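Local coordinates for Xcc_ctr_Hg (Xanthomonas campestris pv. campestris, PDB 6NJX), which probably acts as a metal-dependent nuclease of the OLD family, this chain being the C-terminal part that carries its Toprim domain, at residues F18-V23 / G50-S55; I24-D29 / V78-R83. One frame throughout, in Å; residues are numbered along the deposited sequence.

Interaction 1: residues F18-V23 / G50-S55; sequences FFSRGV and GITVCS
G50 turns its carbonyl to the start of the neighbouring strand: its O accepts a hydrogen bond from R21 N at 2.9 Å, bent to 134° at the hydrogen, and a weak one from G22 N at 3.5 Å. G50 closes the helix 46-49 with a Schellman motif, where a positive phi suits glycine. R21 brings its guanidinium edge-on toward the G50 backbone, while its NH1 bonds to L49 O, so one arginine grips the helix end. At I51 the parallel pairing begins. The I51 CA hydrogen points at G22 O, a CA-H...O contact, and its side chain faces helix 208-225, on I217 and I221. G22, with no side chain, leaves the space beside its CA to I51 CG1. T52 N then bonds to the same G22 O at 3.2 Å, nearly straight at 162°. On the other face, T52 sets OG1 between its backbone N and carbonyl carbon (chi1 60°), bringing it to 3.1 Å from S20 OG in a hydroxyl-to-hydroxyl bond. T52 O also takes a CA-H...O contact from V23. V23 points to the same face, its side chain crossing that of T52 at a slant, and reaches on to C54, where V23 CG1 meets C54 CB at 4.0 Å beneath helix 62-68, with L68 and Y64 nearby. The chemistry thus passes from polar bonding at the more exposed strand starts to apolar contact further in, and the thiol of C54, in the conformer described, lies about 3 Å from a bound mercury(II) ion, consistent with the affinity of soft sulfur for mercury.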
loop_
_atom_site.group_PDB
_atom_site.type_symbol
_atom_site.label_atom_id
_atom_site.label_comp_id
_atom_site.label_asym_id
_atom_site.label_seq_id
_atom_site.Cartn_x
_atom_site.Cartn_y
_atom_site.Cartn_z
ATOM N N PHE A 18 -10.700 -6.519 -15.473
ATOM C CA PHE A 18 -11.736 -7.485 -15.803
ATOM C C PHE A 18 -11.233 -8.748 -16.493
ATOM O O PHE A 18 -11.957 -9.753 -16.480
ATOM C CB PHE A 18 -12.787 -6.840 -16.713
ATOM C CG PHE A 18 -14.197 -7.399 -16.579
ATOM C CD1 PHE A 18 -14.565 -8.593 -17.213
ATOM C CD2 PHE A 18 -15.180 -6.696 -15.892
ATOM C CE1 PHE A 18 -15.860 -9.087 -17.126
ATOM C CE2 PHE A 18 -16.488 -7.174 -15.801
ATOM C CZ PHE A 18 -16.828 -8.379 -16.424
ATOM N N PHE A 19 -10.062 -8.738 -17.144
ATOM C CA PHE A 19 -9.449 -9.983 -17.621
ATOM C C PHE A 19 -8.349 -10.483 -16.666
ATOM O O PHE A 19 -7.527 -11.343 -17.011
ATOM C CB PHE A 19 -8.993 -9.841 -19.089
ATOM C CG PHE A 19 -7.530 -9.460 -19.308
ATOM C CD1 PHE A 19 -7.148 -8.127 -19.519
ATOM C CD2 PHE A 19 -6.555 -10.452 -19.436
ATOM C CE1 PHE A 19 -5.793 -7.799 -19.768
ATOM C CE2 PHE A 19 -5.218 -10.137 -19.667
ATOM C CZ PHE A 19 -4.832 -8.819 -19.840
ATOM N N SER A 20 -8.378 -10.001 -15.428
ATOM C CA SER A 20 -7.394 -10.359 -14.420
ATOM C C SER A 20 -7.725 -11.685 -13.744
ATOM O O SER A 20 -8.892 -12.034 -13.546
ATOM C CB SER A 20 -7.309 -9.263 -13.359
ATOM O OG SER A 20 -6.868 -8.048 -13.945
ATOM N N ARG A 21 -6.671 -12.425 -13.381
ATOM C CA ARG A 21 -6.818 -13.519 -12.428
ATOM C C ARG A 21 -6.853 -13.039 -10.972
ATOM O O ARG A 21 -7.320 -13.782 -10.101
ATOM C CB ARG A 21 -5.691 -14.548 -12.595
ATOM C CG ARG A 21 -5.550 -15.156 -13.997
ATOM C CD ARG A 21 -4.557 -16.339 -13.992
ATOM N NE ARG A 21 -4.310 -16.864 -15.339
ATOM C CZ ARG A 21 -3.314 -16.468 -16.130
ATOM N NH1 ARG A 21 -2.453 -15.543 -15.705
ATOM N NH2 ARG A 21 -3.170 -16.997 -17.348
ATOM N N GLY A 22 -6.387 -11.823 -10.688
ATOM C CA GLY A 22 -6.378 -11.334 -9.320
ATOM C C GLY A 22 -6.190 -9.835 -9.294
ATOM O O GLY A 22 -5.718 -9.234 -10.266
ATOM N N VAL A 23 -6.569 -9.225 -8.168
ATOM C CA VAL A 23 -6.503 -7.772 -8.042
ATOM C C VAL A 23 -5.922 -7.390 -6.685
ATOM O O VAL A 23 -6.344 -7.905 -5.650
ATOM C CB VAL A 23 -7.887 -7.112 -8.213
ATOM C CG1 VAL A 23 -7.753 -5.600 -8.024
ATOM C CG2 VAL A 23 -8.491 -7.444 -9.587
ATOM N N GLY A 50 -0.972 -12.448 -14.126
ATOM C CA GLY A 50 -2.265 -11.852 -14.420
ATOM C C GLY A 50 -2.868 -11.074 -13.271
ATOM O O GLY A 50 -4.096 -11.023 -13.141
ATOM N N ILE A 51 -2.037 -10.467 -12.425
ATOM C CA ILE A 51 -2.496 -9.707 -11.269
ATOM C C ILE A 51 -2.305 -8.234 -11.578
ATOM O O ILE A 51 -1.220 -7.819 -12.002
ATOM C CB ILE A 51 -1.743 -10.118 -9.990
ATOM C CG1 ILE A 51 -2.096 -11.561 -9.621
ATOM C CG2 ILE A 51 -2.041 -9.164 -8.826
ATOM C CD1 ILE A 51 -1.102 -12.215 -8.676
ATOM N N THR A 52 -3.366 -7.450 -11.405
ATOM C CA THR A 52 -3.304 -6.009 -11.614
ATOM C C THR A 52 -3.459 -5.277 -10.282
ATOM O O THR A 52 -4.170 -5.730 -9.378
ATOM C CB THR A 52 -4.382 -5.522 -12.615
ATOM O OG1 THR A 52 -5.691 -5.837 -12.119
ATOM C CG2 THR A 52 -4.201 -6.191 -13.979
ATOM N N VAL A 53 -2.769 -4.141 -10.173
ATOM C CA VAL A 53 -2.839 -3.254 -9.015
ATOM C C VAL A 53 -3.802 -2.122 -9.361
ATOM O O VAL A 53 -3.592 -1.390 -10.339
ATOM C CB VAL A 53 -1.450 -2.709 -8.647
ATOM C CG1 VAL A 53 -1.509 -1.908 -7.342
ATOM C CG2 VAL A 53 -0.432 -3.879 -8.519
ATOM N N CYS A 54 -4.846 -1.954 -8.552
ATOM C CA CYS A 54 -5.930 -1.024 -8.843
ATOM C C CYS A 54 -6.092 -0.045 -7.684
ATOM O O CYS A 54 -6.318 -0.456 -6.537
ATOM C CB CYS A 54 -7.228 -1.794 -9.113
ATOM S SG CYS A 54 -8.749 -0.812 -9.033
ATOM N N SER A 55 -5.973 1.247 -7.980
ATOM C CA SER A 55 -6.183 2.288 -6.986
ATOM C C SER A 55 -7.679 2.594 -6.853
ATOM O O SER A 55 -8.356 2.838 -7.852
ATOM C CB SER A 55 -5.419 3.552 -7.387
ATOM O OG SER A 55 -5.668 4.589 -6.458
#

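Interaction 2: residues I24-D29 / V78-R83; sequences ILVEGD and VILTDR
E27 and the end of strand 77-82 meet through polar bonds on one carboxylate oxygen. E27 OE1 accepts from T81 OG1 at 2.5 Å, a doubtfully short separation, and from D82 N at 3.0 Å, which arrives from above the carboxylate plane, 38° out of it. The chain of E27 is extended beyond CG (chi2 -180°), long enough to cross from one strand end to the other, and R96 adds a long, weak ion pair to OE1. The other oxygen, E27 OE2, lies 3.9 Å from D82 OD2. Earlier along the strands the backbones pair in parallel: L25 N donates to V78 O at 2.8 Å and L25 O accepts from L80 N at 3.0 Å. Where the strands diverge past L25, a water fills in, accepting from E27 N and donating to L80 O. Apolar contacts cover both faces. I24 CG1 lies alongside V78 CG2 at 3.6 Å, and L80 CD1 touches I24 and V26 on the side of helix 208-225; L25 CD1 meets I79 CG1 on the other. Branched aliphatic residues suit this buried sheet centre. A glutamate just past strand 22-26, with aspartates at and past the end of neighbouring strand 77-82, is the Toprim signature: E27, D82 and D84 bind magnesium, and the bonds to OE1 hold the E27 carboxylate close to D82, consistent with the two carboxylates sharing a metal ion.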
loop_
_atom_site.group_PDB
_atom_site.type_symbol
_atom_site.label_atom_id
_atom_site.label_comp_id
_atom_site.label_asym_id
_atom_site.label_seq_id
_atom_site.Cartn_x
_atom_site.Cartn_y
_atom_site.Cartn_z
ATOM N N ILE A 24 -4.985 -6.460 -6.694
ATOM C CA ILE A 24 -4.454 -5.866 -5.480
ATOM C C ILE A 24 -5.076 -4.480 -5.344
ATOM O O ILE A 24 -4.762 -3.574 -6.124
ATOM C CB ILE A 24 -2.925 -5.795 -5.521
ATOM C CG1 ILE A 24 -2.328 -7.238 -5.481
ATOM C CG2 ILE A 24 -2.419 -4.898 -4.396
ATOM C CD1 ILE A 24 -0.846 -7.276 -5.930
ATOM N N LEU A 25 -5.952 -4.315 -4.357
ATOM C CA LEU A 25 -6.648 -3.042 -4.145
ATOM C C LEU A 25 -5.854 -2.146 -3.199
ATOM O O LEU A 25 -5.462 -2.565 -2.093
ATOM C CB LEU A 25 -8.056 -3.269 -3.594
ATOM C CG LEU A 25 -9.046 -3.939 -4.538
ATOM C CD1 LEU A 25 -10.282 -4.368 -3.709
ATOM C CD2 LEU A 25 -9.403 -3.008 -5.706
ATOM N N VAL A 26 -5.684 -0.899 -3.622
ATOM C CA VAL A 26 -4.717 0.038 -3.069
ATOM C C VAL A 26 -5.391 1.415 -2.969
ATOM O O VAL A 26 -6.354 1.697 -3.679
ATOM C CB VAL A 26 -3.484 -0.004 -4.007
ATOM C CG1 VAL A 26 -3.067 1.332 -4.576
ATOM C CG2 VAL A 26 -2.375 -0.890 -3.443
ATOM N N GLU A 27 -4.907 2.272 -2.050
ATOM C CA GLU A 27 -5.602 3.541 -1.787
ATOM C C GLU A 27 -5.272 4.622 -2.813
ATOM O O GLU A 27 -6.154 5.406 -3.197
ATOM C CB GLU A 27 -5.260 4.071 -0.394
ATOM C CG GLU A 27 -6.012 3.418 0.738
ATOM C CD GLU A 27 -5.615 4.010 2.075
ATOM O OE1 GLU A 27 -5.864 3.369 3.123
ATOM O OE2 GLU A 27 -5.046 5.129 2.073
ATOM N N GLY A 28 -4.013 4.717 -3.241
ATOM C CA GLY A 28 -3.657 5.772 -4.176
ATOM C C GLY A 28 -2.495 5.463 -5.096
ATOM O O GLY A 28 -2.033 4.316 -5.180
ATOM N N ASP A 29 -2.002 6.510 -5.771
ATOM C CA ASP A 29 -1.000 6.359 -6.827
ATOM C C ASP A 29 0.358 5.901 -6.309
ATOM O O ASP A 29 1.106 5.261 -7.053
ATOM C CB ASP A 29 -0.819 7.680 -7.577
ATOM C CG ASP A 29 -1.863 7.878 -8.654
ATOM O OD1 ASP A 29 -2.579 6.899 -8.973
ATOM O OD2 ASP A 29 -1.952 9.007 -9.188
ATOM N N VAL A 78 -6.852 -8.693 -2.789
ATOM C CA VAL A 78 -6.327 -8.297 -1.490
ATOM C C VAL A 78 -6.505 -6.788 -1.346
ATOM O O VAL A 78 -6.766 -6.075 -2.318
ATOM C CB VAL A 78 -4.838 -8.709 -1.292
ATOM C CG1 VAL A 78 -4.694 -10.249 -1.293
ATOM C CG2 VAL A 78 -3.979 -8.112 -2.356
ATOM N N ILE A 79 -6.377 -6.311 -0.108
ATOM C CA ILE A 79 -6.508 -4.889 0.219
ATOM C C ILE A 79 -5.295 -4.459 1.039
ATOM O O ILE A 79 -4.882 -5.172 1.960
ATOM C CB ILE A 79 -7.817 -4.594 0.996
ATOM C CG1 ILE A 79 -9.047 -4.703 0.090
ATOM C CG2 ILE A 79 -7.755 -3.231 1.743
ATOM C CD1 ILE A 79 -10.370 -4.648 0.873
ATOM N N LEU A 80 -4.726 -3.309 0.684
ATOM C CA LEU A 80 -3.697 -2.605 1.444
ATOM C C LEU A 80 -4.265 -1.250 1.847
ATOM O O LEU A 80 -4.670 -0.462 0.983
ATOM C CB LEU A 80 -2.423 -2.411 0.609
ATOM C CG LEU A 80 -1.786 -3.720 0.147
ATOM C CD1 LEU A 80 -0.833 -3.506 -1.011
ATOM C CD2 LEU A 80 -1.044 -4.241 1.346
ATOM N N THR A 81 -4.331 -0.988 3.145
ATOM C CA THR A 81 -4.925 0.263 3.612
ATOM C C THR A 81 -4.232 0.675 4.910
ATOM O O THR A 81 -3.561 -0.134 5.562
ATOM C CB THR A 81 -6.449 0.110 3.780
ATOM O OG1 THR A 81 -7.061 1.396 3.977
ATOM C CG2 THR A 81 -6.788 -0.794 4.952
ATOM N N ASP A 82 -4.383 1.954 5.269
ATOM C CA ASP A 82 -3.665 2.567 6.386
ATOM C C ASP A 82 -4.549 2.624 7.622
ATOM O O ASP A 82 -5.752 2.884 7.514
ATOM C CB ASP A 82 -3.206 3.981 6.023
ATOM C CG ASP A 82 -2.122 3.987 4.960
ATOM O OD1 ASP A 82 -1.464 2.937 4.756
ATOM O OD2 ASP A 82 -1.919 5.043 4.322
ATOM N N ARG A 83 -3.948 2.409 8.800
ATOM C CA ARG A 83 -4.748 2.385 10.027
ATOM C C ARG A 83 -5.387 3.740 10.302
ATOM O O ARG A 83 -6.574 3.805 10.648
ATOM C CB ARG A 83 -3.928 1.951 11.252
ATOM C CG ARG A 83 -4.831 1.870 12.504
ATOM C CD ARG A 83 -4.150 1.415 13.803
ATOM N NE ARG A 83 -4.048 -0.040 13.958
ATOM C CZ ARG A 83 -4.599 -0.736 14.958
ATOM N NH1 ARG A 83 -5.326 -0.115 15.889
ATOM N NH2 ARG A 83 -4.434 -2.056 15.027
HETATM O O HOH W 1 -2.989 1.436 -0.149
#

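Interactions 1 and 2 lie side by side in one parallel sheet, their centres 13 Å apart, and share strand 22-26: its start pairs with strand 51-55 in interaction 1, its end with strand 77-82 in interaction 2. The segments alternate along the chain, 18-23, 24-29, 50-55, 78-83, so the first strand sits between the two that follow it. The contacts join directly, as I24 N probably bonds to T52 O and C54 N to I24 O. Helix 208-225 packs against both. This order is that of the Toprim core: interaction 1 builds the sheet edge, and interaction 2 the inner seam, whose strand ends carry the magnesium ligands.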